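Local coordinates for protein SAM-dependent O-methyltransferase (Thermotoga maritima, PDB 1O54) that probably methylates N1 of adenosine 58 in tRNA, using S-adenosyl-L-methionine as the methyl donor, and works as a homotetramer built as a dimer of dimers, at residues L78-L82 and I83-M87; L46-L50 and G51-L55. All coordinates share one frame; numbering follows the deposited sequence.

Overall arrangement
Contact 2 comes first along the chain: 46-50 and 51-55 form a beta hairpin whose centre lies about 29 Å from the centre of the chain, far from the predicted S-adenosyl-L-methionine site. Contact 1, at 78-82 and 83-87, has its centre about 10 Å from that of the chain and marks where strand 74-78 gives way to helix 82-87. The centres of the two contacts are 20 Å apart and their nearest atoms about 10 Å, so they do not touch; strand 25-30 packs against both. Contact 1 is nearer the predicted cofactor site, with the side chain of I86 about 11 Å from that of D188, and it also meets the second subunit.

Contact 1: L78-L82 and I83-M87; sequences LIPSL and IDEIM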
ATOM      1  N   LEU A  78     -18.994   2.348  27.536  1.00 24.85           N
ATOM      2  CA  LEU A  78     -19.419   1.966  26.200  1.00 26.33           C
ATOM      3  C   LEU A  78     -19.829   0.498  26.195  1.00 26.94           C
ATOM      4  O   LEU A  78     -19.423  -0.274  27.070  1.00 28.03           O
ATOM      5  CB  LEU A  78     -18.300   2.199  25.161  1.00 25.84           C
ATOM      6  CG  LEU A  78     -17.740   3.634  25.087  1.00 27.10           C
ATOM      7  CD1 LEU A  78     -16.578   3.705  24.150  1.00 29.93           C
ATOM      8  CD2 LEU A  78     -18.803   4.673  24.673  1.00 29.74           C
ATOM      9  N   ILE A  79     -20.631   0.147  25.199  1.00 27.99           N
ATOM     10  CA  ILE A  79     -21.004  -1.221  24.959  1.00 29.49           C
ATOM     11  C   ILE A  79     -19.980  -1.689  23.921  1.00 28.53           C
ATOM     12  O   ILE A  79     -19.863  -1.102  22.860  1.00 28.53           O
ATOM     13  CB  ILE A  79     -22.419  -1.347  24.373  1.00 30.81           C
ATOM     14  CG1 ILE A  79     -23.485  -0.796  25.342  1.00 34.37           C
ATOM     15  CG2 ILE A  79     -22.713  -2.813  24.060  1.00 32.11           C
ATOM     16  CD1 ILE A  79     -23.471  -1.394  26.698  1.00 35.37           C
ATOM     17  N   PRO A  80     -19.228  -2.728  24.212  1.00 28.80           N
ATOM     18  CA  PRO A  80     -18.245  -3.219  23.238  1.00 27.79           C
ATOM     19  C   PRO A  80     -18.892  -3.717  21.959  1.00 27.05           C
ATOM     20  O   PRO A  80     -19.981  -4.322  21.977  1.00 27.32           O
ATOM     21  CB  PRO A  80     -17.560  -4.398  23.952  1.00 29.38           C
ATOM     22  CG  PRO A  80     -18.212  -4.562  25.225  1.00 31.27           C
ATOM     23  CD  PRO A  80     -19.290  -3.548  25.408  1.00 29.44           C
ATOM     24  N   SER A  81     -18.205  -3.460  20.867  1.00 25.69           N
ATOM     25  CA  SER A  81     -18.598  -4.016  19.564  1.00 25.40           C
ATOM     26  C   SER A  81     -18.002  -5.416  19.446  1.00 24.41           C
ATOM     27  O   SER A  81     -17.132  -5.822  20.218  1.00 24.95           O
ATOM     28  CB  SER A  81     -18.091  -3.147  18.412  1.00 25.69           C
ATOM     29  OG  SER A  81     -16.671  -3.069  18.431  1.00 25.51           O
ATOM     30  N   LEU A  82     -18.440  -6.132  18.418  1.00 23.78           N
ATOM     31  CA  LEU A  82     -17.833  -7.402  18.107  1.00 24.08           C
ATOM     32  C   LEU A  82     -16.360  -7.206  17.805  1.00 23.63           C
ATOM     33  O   LEU A  82     -15.553  -7.960  18.284  1.00 23.44           O
ATOM     34  CB  LEU A  82     -18.587  -8.042  16.959  1.00 25.06           C
ATOM     35  CG  LEU A  82     -18.039  -9.387  16.504  1.00 25.31           C
ATOM     36  CD1 LEU A  82     -18.012 -10.375  17.638  1.00 24.95           C
ATOM     37  CD2 LEU A  82     -18.838  -9.929  15.341  1.00 26.21           C
ATOM     38  N   ILE A  83     -16.009  -6.166  17.056  1.00 24.42           N
ATOM     39  CA  ILE A  83     -14.573  -5.871  16.822  1.00 25.80           C
ATOM     40  C   ILE A  83     -13.826  -5.699  18.125  1.00 25.76           C
ATOM     41  O   ILE A  83     -12.746  -6.310  18.357  1.00 25.66           O
ATOM     42  CB  ILE A  83     -14.394  -4.618  15.952  1.00 26.51           C
ATOM     43  CG1 ILE A  83     -14.770  -4.910  14.503  1.00 28.36           C
ATOM     44  CG2 ILE A  83     -12.927  -4.138  16.002  1.00 27.77           C
ATOM     45  CD1 ILE A  83     -14.755  -3.686  13.552  1.00 29.71           C
ATOM     46  N   ASP A  84     -14.398  -4.906  19.035  1.00 25.43           N
ATOM     47  CA  ASP A  84     -13.775  -4.751  20.348  1.00 27.38           C
ATOM     48  C   ASP A  84     -13.525  -6.082  21.029  1.00 27.43           C
ATOM     49  O   ASP A  84     -12.429  -6.301  21.580  1.00 27.56           O
ATOM     50  CB  ASP A  84     -14.599  -3.889  21.305  1.00 27.55           C
ATOM     51  CG  ASP A  84     -14.763  -2.462  20.835  1.00 30.62           C
ATOM     52  OD1 ASP A  84     -13.835  -1.890  20.192  1.00 33.64           O
ATOM     53  OD2 ASP A  84     -15.809  -1.821  21.085  1.00 31.49           O
ATOM     54  N   GLU A  85     -14.523  -6.964  21.004  1.00 27.58           N
ATOM     55  CA  GLU A  85     -14.393  -8.294  21.602  1.00 28.27           C
ATOM     56  C   GLU A  85     -13.328  -9.140  20.916  1.00 29.33           C
ATOM     57  O   GLU A  85     -12.536  -9.775  21.596  1.00 31.02           O
ATOM     58  CB  GLU A  85     -15.713  -9.052  21.586  1.00 28.83           C
ATOM     59  CG  GLU A  85     -16.780  -8.445  22.501  1.00 30.86           C
ATOM     60  CD  GLU A  85     -16.634  -8.823  23.963  1.00 35.61           C
ATOM     61  OE1 GLU A  85     -15.724  -9.589  24.321  1.00 38.86           O
ATOM     62  OE2 GLU A  85     -17.445  -8.337  24.788  1.00 39.41           O
ATOM     63  N   ILE A  86     -13.315  -9.132  19.595  1.00 29.46           N
ATOM     64  CA  ILE A  86     -12.325  -9.892  18.823  1.00 31.40           C
ATOM     65  C   ILE A  86     -10.923  -9.382  19.110  1.00 33.37           C
ATOM     66  O   ILE A  86     -10.003 -10.180  19.349  1.00 33.87           O
ATOM     67  CB  ILE A  86     -12.668  -9.828  17.362  1.00 31.42           C
ATOM     68  CG1 ILE A  86     -13.868 -10.722  17.072  1.00 31.86           C
ATOM     69  CG2 ILE A  86     -11.475 -10.241  16.453  1.00 31.93           C
ATOM     70  CD1 ILE A  86     -14.514 -10.428  15.794  1.00 31.52           C
ATOM     71  N   MET A  87     -10.747  -8.068  19.137  1.00 34.93           N
ATOM     72  CA  MET A  87      -9.411  -7.502  19.373  1.00 37.84           C
ATOM     73  C   MET A  87      -8.935  -7.618  20.821  1.00 41.29           C
ATOM     74  O   MET A  87      -7.727  -7.828  21.041  1.00 42.55           O
ATOM     75  CB  MET A  87      -9.338  -6.042  18.935  1.00 37.48           C
ATOM     76  CG  MET A  87      -9.649  -5.792  17.485  1.00 38.52           C
ATOM     77  SD  MET A  87      -8.595  -6.705  16.314  1.00 39.32           S
ATOM     78  CE  MET A  87      -7.072  -5.715  16.462  1.00 42.85           C
TER
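D84 OD2 takes the backbone N-H of S81 at 2.9 Å, an almost straight bond (177°) that reaches the anti side of the carboxylate, 35° out of its plane, and the same oxygen has a long, weak ion pair with R208 of the second subunit. R233 of that subunit forms a salt bridge with the other oxygen, D84 OD1. In return, S81 OG accepts from D84 N at 3.0 Å. The serine oxygen can do so because chi1, 61°, sets it between its own N and carbonyl carbon, turned over the first turn of the helix. These reciprocal bonds are a capping box, with S81 as N-cap of helix 82-87, and they fix the point where the chain leaving strand 74-78 starts to coil. Helical pairing follows at once: E85 N donates to S81 O at 3.0 Å, and I86 N reaches L82 O at 2.8 Å. Beside the cap, P80 CG approaches E85 OE2 at 3.9 Å, while the other carboxylate oxygen, OE1, forms a salt bridge with R25. On the apolar flank L82 CG meets I86 CD1 at 3.7 Å, the two side chains crossing at a slant. L82 packs on A128 and R132, whereas I86 touches A125, which brings this first helical turn against helix 125-134.

Contact 2: L46-L50 and G51-L55; sequences LHTHL and GIIDL
T48 and G51 form the tight end of this contact, where the carbonyl oxygen of G51 accepts two bonds from one residue. T48 OG1 donates to G51 O at 2.7 Å, in the carbonyl plane and on a lone pair; T48 N reaches the same oxygen at 3.0 Å from above that plane, 45° out of it. The hydroxyl oxygen also accepts from L50 N at 3.1 Å, an ST turn within the type I beta turn T48-G51 of a beta hairpin. G51 has phi 121° and psi -170°, angles at which a CB would jam against L50 O. With the hydroxyl gone, as with an alanine here, G51 O would probably lose one donor and L50 N its side-chain acceptor, letting the turn shift. Further along, L46 and I53 exchange two backbone bonds as a hydrogen-bonded antiparallel pair, I53 N to L46 O measuring 2.8 Å. On this face L46 CB lies 4.1 Å from I53 CB, and T48 CG2 meets I53 CD1 at 3.9 Å, the side chains crossing at about a right angle. L46 and I53 both pack on L28 of strand 25-30. The other face is the more solvent-exposed one, with a single side-by-side pair, H47 and I52, in which I52 CG1 lies obliquely 3.7 Å from H47 ND1. The chemistry is thus divided, polar bonds setting the turn while apolar contacts seat the face of L46, T48 and I53 on strands 25-30 and 35-39.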
ATOM      1  N   LEU A  46     -11.634  -2.256  39.463  1.00 43.64           N
ATOM      2  CA  LEU A  46     -10.536  -2.345  38.515  1.00 43.87           C
ATOM      3  C   LEU A  46      -9.428  -1.427  38.947  1.00 43.81           C
ATOM      4  O   LEU A  46      -9.664  -0.241  39.181  1.00 43.32           O
ATOM      5  CB  LEU A  46     -10.979  -1.860  37.134  1.00 44.11           C
ATOM      6  CG  LEU A  46     -11.829  -2.752  36.272  1.00 44.97           C
ATOM      7  CD1 LEU A  46     -11.916  -2.122  34.883  1.00 45.61           C
ATOM      8  CD2 LEU A  46     -11.218  -4.150  36.209  1.00 46.40           C
ATOM      9  N   HIS A  47      -8.218  -1.971  39.028  1.00 44.15           N
ATOM     10  CA  HIS A  47      -7.034  -1.184  39.368  1.00 44.28           C
ATOM     11  C   HIS A  47      -6.260  -0.940  38.081  1.00 44.54           C
ATOM     12  O   HIS A  47      -5.833  -1.893  37.434  1.00 45.61           O
ATOM     13  CB  HIS A  47      -6.189  -1.937  40.389  1.00 44.72           C
ATOM     14  CG  HIS A  47      -6.929  -2.234  41.650  1.00 44.77           C
ATOM     15  ND1 HIS A  47      -6.785  -1.479  42.792  1.00 46.38           N
ATOM     16  CD2 HIS A  47      -7.876  -3.163  41.926  1.00 45.50           C
ATOM     17  CE1 HIS A  47      -7.589  -1.949  43.731  1.00 46.19           C
ATOM     18  NE2 HIS A  47      -8.266  -2.967  43.227  1.00 45.20           N
ATOM     19  N   THR A  48      -6.127   0.327  37.691  1.00 43.97           N
ATOM     20  CA  THR A  48      -5.458   0.689  36.445  1.00 43.30           C
ATOM     21  C   THR A  48      -4.425   1.776  36.671  1.00 43.08           C
ATOM     22  O   THR A  48      -4.402   2.417  37.715  1.00 42.59           O
ATOM     23  CB  THR A  48      -6.474   1.224  35.414  1.00 43.08           C
ATOM     24  OG1 THR A  48      -6.877   2.553  35.770  1.00 41.37           O
ATOM     25  CG2 THR A  48      -7.759   0.408  35.418  1.00 43.16           C
ATOM     26  N   HIS A  49      -3.622   2.012  35.635  1.00 42.80           N
ATOM     27  CA  HIS A  49      -2.608   3.072  35.637  1.00 42.57           C
ATOM     28  C   HIS A  49      -3.224   4.476  35.737  1.00 42.28           C
ATOM     29  O   HIS A  49      -2.506   5.454  36.004  1.00 41.72           O
ATOM     30  CB  HIS A  49      -1.719   2.962  34.383  1.00 42.72           C
ATOM     31  CG  HIS A  49      -2.438   3.249  33.104  1.00 42.98           C
ATOM     32  ND1 HIS A  49      -3.130   2.283  32.407  1.00 44.44           N
ATOM     33  CD2 HIS A  49      -2.580   4.398  32.401  1.00 44.61           C
ATOM     34  CE1 HIS A  49      -3.668   2.823  31.327  1.00 44.62           C
ATOM     35  NE2 HIS A  49      -3.345   4.105  31.297  1.00 44.81           N
ATOM     36  N   LEU A  50      -4.545   4.567  35.524  1.00 40.79           N
ATOM     37  CA  LEU A  50      -5.289   5.813  35.694  1.00 40.42           C
ATOM     38  C   LEU A  50      -6.046   5.884  37.028  1.00 39.57           C
ATOM     39  O   LEU A  50      -6.692   6.891  37.341  1.00 38.71           O
ATOM     40  CB  LEU A  50      -6.278   5.994  34.528  1.00 40.45           C
ATOM     41  CG  LEU A  50      -5.653   6.078  33.137  1.00 41.60           C
ATOM     42  CD1 LEU A  50      -6.722   6.330  32.060  1.00 43.25           C
ATOM     43  CD2 LEU A  50      -4.583   7.159  33.088  1.00 42.73           C
ATOM     44  N   GLY A  51      -5.955   4.819  37.817  1.00 38.75           N
ATOM     45  CA  GLY A  51      -6.560   4.796  39.132  1.00 38.35           C
ATOM     46  C   GLY A  51      -7.565   3.676  39.232  1.00 37.85           C
ATOM     47  O   GLY A  51      -7.650   2.821  38.343  1.00 37.96           O
ATOM     48  N   ILE A  52      -8.331   3.696  40.317  1.00 36.62           N
ATOM     49  CA  ILE A  52      -9.295   2.656  40.605  1.00 36.53           C
ATOM     50  C   ILE A  52     -10.649   3.036  40.031  1.00 35.91           C
ATOM     51  O   ILE A  52     -11.107   4.162  40.213  1.00 35.28           O
ATOM     52  CB  ILE A  52      -9.438   2.457  42.138  1.00 36.63           C
ATOM     53  CG1 ILE A  52      -8.089   2.033  42.727  1.00 37.79           C
ATOM     54  CG2 ILE A  52     -10.530   1.412  42.434  1.00 36.86           C
ATOM     55  CD1 ILE A  52      -8.043   2.020  44.213  1.00 38.60           C
ATOM     56  N   ILE A  53     -11.281   2.080  39.360  1.00 35.87           N
ATOM     57  CA  ILE A  53     -12.645   2.248  38.858  1.00 35.31           C
ATOM     58  C   ILE A  53     -13.563   1.357  39.700  1.00 34.62           C
ATOM     59  O   ILE A  53     -13.385   0.154  39.771  1.00 33.60           O
ATOM     60  CB  ILE A  53     -12.737   1.883  37.370  1.00 36.08           C
ATOM     61  CG1 ILE A  53     -11.693   2.670  36.569  1.00 36.58           C
ATOM     62  CG2 ILE A  53     -14.132   2.179  36.858  1.00 36.38           C
ATOM     63  CD1 ILE A  53     -11.312   2.040  35.256  1.00 37.86           C
ATOM     64  N   ASP A  54     -14.537   1.982  40.346  1.00 33.49           N
ATOM     65  CA  ASP A  54     -15.545   1.266  41.106  1.00 33.66           C
ATOM     66  C   ASP A  54     -16.710   0.846  40.197  1.00 33.22           C
ATOM     67  O   ASP A  54     -17.503   1.688  39.781  1.00 33.29           O
ATOM     68  CB  ASP A  54     -16.043   2.193  42.220  1.00 33.59           C
ATOM     69  CG  ASP A  54     -17.051   1.534  43.128  1.00 34.78           C
ATOM     70  OD1 ASP A  54     -17.369   0.344  42.914  1.00 38.39           O
ATOM     71  OD2 ASP A  54     -17.559   2.123  44.106  1.00 39.78           O
ATOM     72  N   LEU A  55     -16.814  -0.443  39.884  1.00 32.90           N
ATOM     73  CA  LEU A  55     -17.837  -0.898  38.926  1.00 33.25           C
ATOM     74  C   LEU A  55     -19.267  -0.733  39.444  1.00 33.24           C
ATOM     75  O   LEU A  55     -20.189  -0.593  38.651  1.00 32.91           O
ATOM     76  CB  LEU A  55     -17.594  -2.348  38.501  1.00 33.21           C
ATOM     77  CG  LEU A  55     -16.260  -2.611  37.790  1.00 34.36           C
ATOM     78  CD1 LEU A  55     -16.181  -4.070  37.314  1.00 35.77           C
ATOM     79  CD2 LEU A  55     -16.054  -1.687  36.617  1.00 34.18           C
TER